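Local coordinates for acyl-ACP thioesterase (Bacteroides thetaiotaomicron, PDB 2ESS), which probably hydrolyses fatty acyl chains from acyl carrier protein, the chain-releasing step of fatty acid synthesis, and binds calcium in its crystal, at residues 33-38 against 95-100; 9-14 against 40-45. All blocks are in the same frame, centred on the assembly; numbering follows the deposited sequence.

Interaction 1 of 2, residues 33-38 against 95-100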
# COMPACT_ATOMS: atom_id res chain seq x y z
N ASN A 33 -2.36 -6.22 5.56
CA ASN A 33 -1.60 -6.66 4.36
C ASN A 33 -0.46 -7.62 4.75
O ASN A 33 -0.36 -8.74 4.20
CB ASN A 33 -1.06 -5.48 3.53
CG ASN A 33 -0.36 -5.95 2.22
OD1 ASN A 33 -0.96 -6.62 1.41
ND2 ASN A 33 0.91 -5.64 2.07
N HIS A 34 0.36 -7.22 5.73
CA HIS A 34 1.45 -8.08 6.19
C HIS A 34 0.94 -9.43 6.76
O HIS A 34 1.50 -10.50 6.46
CB HIS A 34 2.30 -7.36 7.23
CG HIS A 34 3.14 -6.25 6.64
ND1 HIS A 34 3.85 -6.40 5.48
CD2 HIS A 34 3.40 -5.00 7.08
CE1 HIS A 34 4.51 -5.29 5.21
NE2 HIS A 34 4.26 -4.42 6.17
N LEU A 35 -0.07 -9.38 7.61
CA LEU A 35 -0.65 -10.61 8.20
C LEU A 35 -1.12 -11.56 7.11
O LEU A 35 -0.74 -12.72 7.11
CB LEU A 35 -1.79 -10.29 9.18
CG LEU A 35 -1.45 -9.35 10.36
CD1 LEU A 35 -2.72 -9.09 11.20
CD2 LEU A 35 -0.27 -9.85 11.24
N LEU A 36 -1.91 -11.08 6.15
CA LEU A 36 -2.45 -11.93 5.10
C LEU A 36 -1.37 -12.47 4.17
O LEU A 36 -1.40 -13.64 3.80
CB LEU A 36 -3.56 -11.19 4.33
CG LEU A 36 -4.74 -10.75 5.22
CD1 LEU A 36 -5.89 -10.08 4.38
CD2 LEU A 36 -5.28 -11.96 6.02
N ASN A 37 -0.38 -11.65 3.83
CA ASN A 37 0.76 -12.13 3.05
C ASN A 37 1.53 -13.20 3.82
O ASN A 37 2.04 -14.15 3.21
CB ASN A 37 1.73 -10.99 2.70
CG ASN A 37 1.18 -10.07 1.59
OD1 ASN A 37 0.38 -10.47 0.77
ND2 ASN A 37 1.67 -8.83 1.56
N CYS A 38 1.67 -13.03 5.14
CA CYS A 38 2.43 -14.00 5.96
C CYS A 38 1.73 -15.39 6.04
O CYS A 38 2.37 -16.45 5.97
CB CYS A 38 2.73 -13.47 7.38
SG CYS A 38 4.00 -12.19 7.36
N ARG A 95 -6.22 -19.43 11.81
CA ARG A 95 -4.83 -19.06 11.73
C ARG A 95 -4.59 -17.84 12.62
O ARG A 95 -5.30 -16.83 12.51
CB ARG A 95 -4.44 -18.70 10.32
CG ARG A 95 -3.08 -18.01 10.29
CD ARG A 95 -2.52 -17.80 8.94
NE ARG A 95 -2.16 -19.01 8.17
CZ ARG A 95 -1.07 -19.74 8.33
NH1 ARG A 95 -0.23 -19.54 9.33
NH2 ARG A 95 -0.86 -20.75 7.50
N ASN A 96 -3.58 -17.94 13.48
CA ASN A 96 -3.28 -16.89 14.48
C ASN A 96 -1.96 -16.27 14.19
O ASN A 96 -1.15 -16.80 13.38
CB ASN A 96 -3.35 -17.46 15.88
CG ASN A 96 -4.76 -17.89 16.25
OD1 ASN A 96 -5.74 -17.56 15.56
ND2 ASN A 96 -4.86 -18.67 17.30
N PHE A 97 -1.77 -15.11 14.79
CA PHE A 97 -0.60 -14.25 14.55
C PHE A 97 -0.14 -13.58 15.85
O PHE A 97 -0.95 -13.32 16.76
CB PHE A 97 -0.90 -13.11 13.57
CG PHE A 97 -1.45 -13.55 12.27
CD1 PHE A 97 -2.82 -13.70 12.12
CD2 PHE A 97 -0.61 -13.76 11.18
CE1 PHE A 97 -3.34 -14.08 10.89
CE2 PHE A 97 -1.12 -14.14 9.97
CZ PHE A 97 -2.49 -14.32 9.83
N ALA A 98 1.16 -13.33 15.92
CA ALA A 98 1.74 -12.46 16.95
C ALA A 98 2.55 -11.39 16.20
O ALA A 98 3.14 -11.64 15.15
CB ALA A 98 2.61 -13.25 17.91
N VAL A 99 2.52 -10.17 16.70
CA VAL A 99 3.36 -9.09 16.16
C VAL A 99 4.40 -8.73 17.20
O VAL A 99 4.08 -8.52 18.38
CB VAL A 99 2.49 -7.85 15.82
CG1 VAL A 99 3.34 -6.72 15.21
CG2 VAL A 99 1.34 -8.29 14.87
N ILE A 100 5.66 -8.64 16.75
CA ILE A 100 6.79 -8.50 17.65
C ILE A 100 7.52 -7.23 17.27
O ILE A 100 7.81 -7.00 16.10
CB ILE A 100 7.75 -9.71 17.60
CG1 ILE A 100 7.03 -10.99 18.04
CG2 ILE A 100 8.90 -9.52 18.55
CD1 ILE A 100 6.27 -11.66 16.97
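L35 and F97 take the same first torsion, CG anti to the carbonyl carbon (chi1 -57° and -54°), and from helix and strand these settings bring the two side chains across each other, the leucine over the phenyl ring. The elements are those of a hot dog fold: helix 28-45 lies on the face of the antiparallel sheet, here over strand 92-100. The leucine spans the ring of F97 with two of its carbons. CB sits over one face, displaced toward the rim, and makes a CH-pi contact, L35 CB 4.1 Å from the F97 ring centroid and 14° from the ring normal. Its branch atom CD2 comes down nearer the root of the phenyl group, with L35 CD2 3.9 Å from F97 CD2. The same methyl reaches along the strand to V99, where L35 CD2 and V99 CG2 are 4.3 Å apart, so one branch bridges two residues on this side of the strand.

No hydrogen bond crosses the contact; it is buried apolar packing. A110 of the adjoining strand 106-118 touches both L35 and F97, and A39, one turn further along the helix, adds to the packing on F97. On the far flank of the helix, E16 of the second subunit accepts a hydrogen bond from N33 ND2. The tightest approach within the contact belongs to a backbone atom: the carbonyl O of L35 lies 3.2 Å from F97 CE2.

Interaction 2 of 2, residues 9-14 against 40-45; sequences GTYQFV and GFHASD
G9 brings its bare backbone up to the imidazole of H42: G9 N is 3.3 Å from H42 CD2, and both the N and CA of the glycine meet the edge of that ring. The imidazole comes out to the strand because its CG stands anti to the backbone N (chi1 -179°). Its NE2 is hydrogen-bonded to the carbonyl of K7.

Two residues on, Y11 carries most of the contact. Its ring slides past F41, whose CD2 lies 3.8 Å above one face of the tyrosine ring, off toward the rim; the two ring planes make an oblique 59°. Farther out, Y11 CE1 packs on F41 CB at 3.9 Å, and the phenol oxygen lies against the helix backbone, with Y11 OH 3.3 Å from H42 CA. That oxygen also holds a water at 2.5 Å, which in turn donates to D45 OD2 over 2.7 Å.

F13 turns its ring instead to H34 and F79. Running at 133° to the helix segment, with 9.0 Å between axes, strand 9-14 is an edge strand of this chain's sheet, packed against the long helix of the N-terminal hot dog domain.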
# COMPACT_ATOMS: atom_id res chain seq x y z
N GLY A 9 5.83 -19.80 11.42
CA GLY A 9 6.57 -19.00 10.48
C GLY A 9 6.81 -17.62 11.06
O GLY A 9 5.89 -17.00 11.60
N THR A 10 8.02 -17.12 10.90
CA THR A 10 8.42 -15.78 11.37
C THR A 10 8.97 -14.93 10.23
O THR A 10 9.86 -15.35 9.52
CB THR A 10 9.53 -15.86 12.49
OG1 THR A 10 9.14 -16.80 13.50
CG2 THR A 10 9.81 -14.45 13.11
N TYR A 11 8.45 -13.72 10.07
CA TYR A 11 8.74 -12.88 8.92
C TYR A 11 9.12 -11.50 9.40
O TYR A 11 8.50 -10.99 10.30
CB TYR A 11 7.53 -12.85 7.97
CG TYR A 11 7.10 -14.26 7.63
CD1 TYR A 11 7.81 -15.03 6.72
CD2 TYR A 11 6.05 -14.87 8.30
CE1 TYR A 11 7.44 -16.34 6.46
CE2 TYR A 11 5.67 -16.19 8.04
CZ TYR A 11 6.36 -16.91 7.12
OH TYR A 11 5.96 -18.22 6.90
N GLN A 12 10.18 -10.96 8.81
CA GLN A 12 10.78 -9.68 9.20
C GLN A 12 10.38 -8.53 8.28
O GLN A 12 10.37 -8.65 7.06
CB GLN A 12 12.31 -9.77 9.16
CG GLN A 12 12.92 -10.84 10.03
CD GLN A 12 12.60 -10.61 11.48
OE1 GLN A 12 12.60 -9.46 11.95
NE2 GLN A 12 12.29 -11.69 12.20
N PHE A 13 10.04 -7.40 8.89
CA PHE A 13 9.65 -6.20 8.16
C PHE A 13 10.29 -4.93 8.72
O PHE A 13 10.82 -4.92 9.82
CB PHE A 13 8.14 -6.06 8.20
CG PHE A 13 7.42 -7.23 7.66
CD1 PHE A 13 7.37 -7.43 6.29
CD2 PHE A 13 6.84 -8.16 8.50
CE1 PHE A 13 6.72 -8.54 5.77
CE2 PHE A 13 6.17 -9.27 7.99
CZ PHE A 13 6.11 -9.46 6.63
N VAL A 14 10.22 -3.87 7.94
CA VAL A 14 10.52 -2.52 8.42
C VAL A 14 9.32 -1.64 8.09
O VAL A 14 8.79 -1.72 6.97
CB VAL A 14 11.77 -1.96 7.71
CG1 VAL A 14 12.07 -0.53 8.21
CG2 VAL A 14 12.97 -2.86 7.94
N GLY A 40 -0.15 -16.55 3.69
CA GLY A 40 0.17 -17.07 2.40
C GLY A 40 1.58 -17.63 2.29
O GLY A 40 1.72 -18.69 1.75
N PHE A 41 2.60 -16.94 2.82
CA PHE A 41 3.97 -17.48 2.78
C PHE A 41 4.03 -18.82 3.53
O PHE A 41 4.68 -19.79 3.10
CB PHE A 41 5.02 -16.58 3.45
CG PHE A 41 5.08 -15.13 2.95
CD1 PHE A 41 4.91 -14.81 1.60
CD2 PHE A 41 5.38 -14.09 3.86
CE1 PHE A 41 4.98 -13.45 1.17
CE2 PHE A 41 5.46 -12.74 3.44
CZ PHE A 41 5.26 -12.42 2.10
N HIS A 42 3.37 -18.84 4.66
CA HIS A 42 3.45 -19.96 5.61
C HIS A 42 2.76 -21.18 4.98
O HIS A 42 3.36 -22.23 4.91
CB HIS A 42 2.83 -19.55 6.95
CG HIS A 42 2.89 -20.61 8.00
ND1 HIS A 42 1.92 -21.58 8.14
CD2 HIS A 42 3.81 -20.86 8.97
CE1 HIS A 42 2.25 -22.38 9.14
NE2 HIS A 42 3.39 -21.97 9.67
N ALA A 43 1.55 -20.99 4.48
CA ALA A 43 0.78 -22.04 3.82
C ALA A 43 1.49 -22.55 2.57
O ALA A 43 1.57 -23.74 2.37
CB ALA A 43 -0.66 -21.58 3.44
N SER A 44 1.99 -21.64 1.73
CA SER A 44 2.55 -22.04 0.45
C SER A 44 3.84 -22.80 0.64
O SER A 44 4.05 -23.83 -0.00
CB SER A 44 2.76 -20.84 -0.49
OG SER A 44 3.49 -19.82 0.15
N ASP A 45 4.66 -22.35 1.55
CA ASP A 45 5.89 -23.05 1.82
C ASP A 45 5.64 -24.45 2.33
O ASP A 45 6.52 -25.27 2.24
CB ASP A 45 6.74 -22.28 2.84
CG ASP A 45 7.37 -21.00 2.24
OD1 ASP A 45 7.32 -20.78 0.99
OD2 ASP A 45 7.90 -20.18 3.03
O HOH W 1 7.37 -19.88 5.68

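Both interactions hold helix 28-45 to one antiparallel sheet. Interaction 1 lies in the core, its centre about 9 Å from the centre of the chain, and rests on aliphatic and aromatic carbon against an inner strand. Interaction 2, its centre about 15 Å from the centre of the chain, is partly buried: an outermost strand meets the later turns of the helix, and a water joins aromatic packing there. The two contacts touch. From the helix segment of interaction 1, C38 SG packs on strand 9-14, 3.5 Å from both Y11 CD2 and F13 CZ, and a probable hydrogen bond from R95 NH2 to H42 ND1, 3.0 Å long, ties the inner strand to segment 40-45.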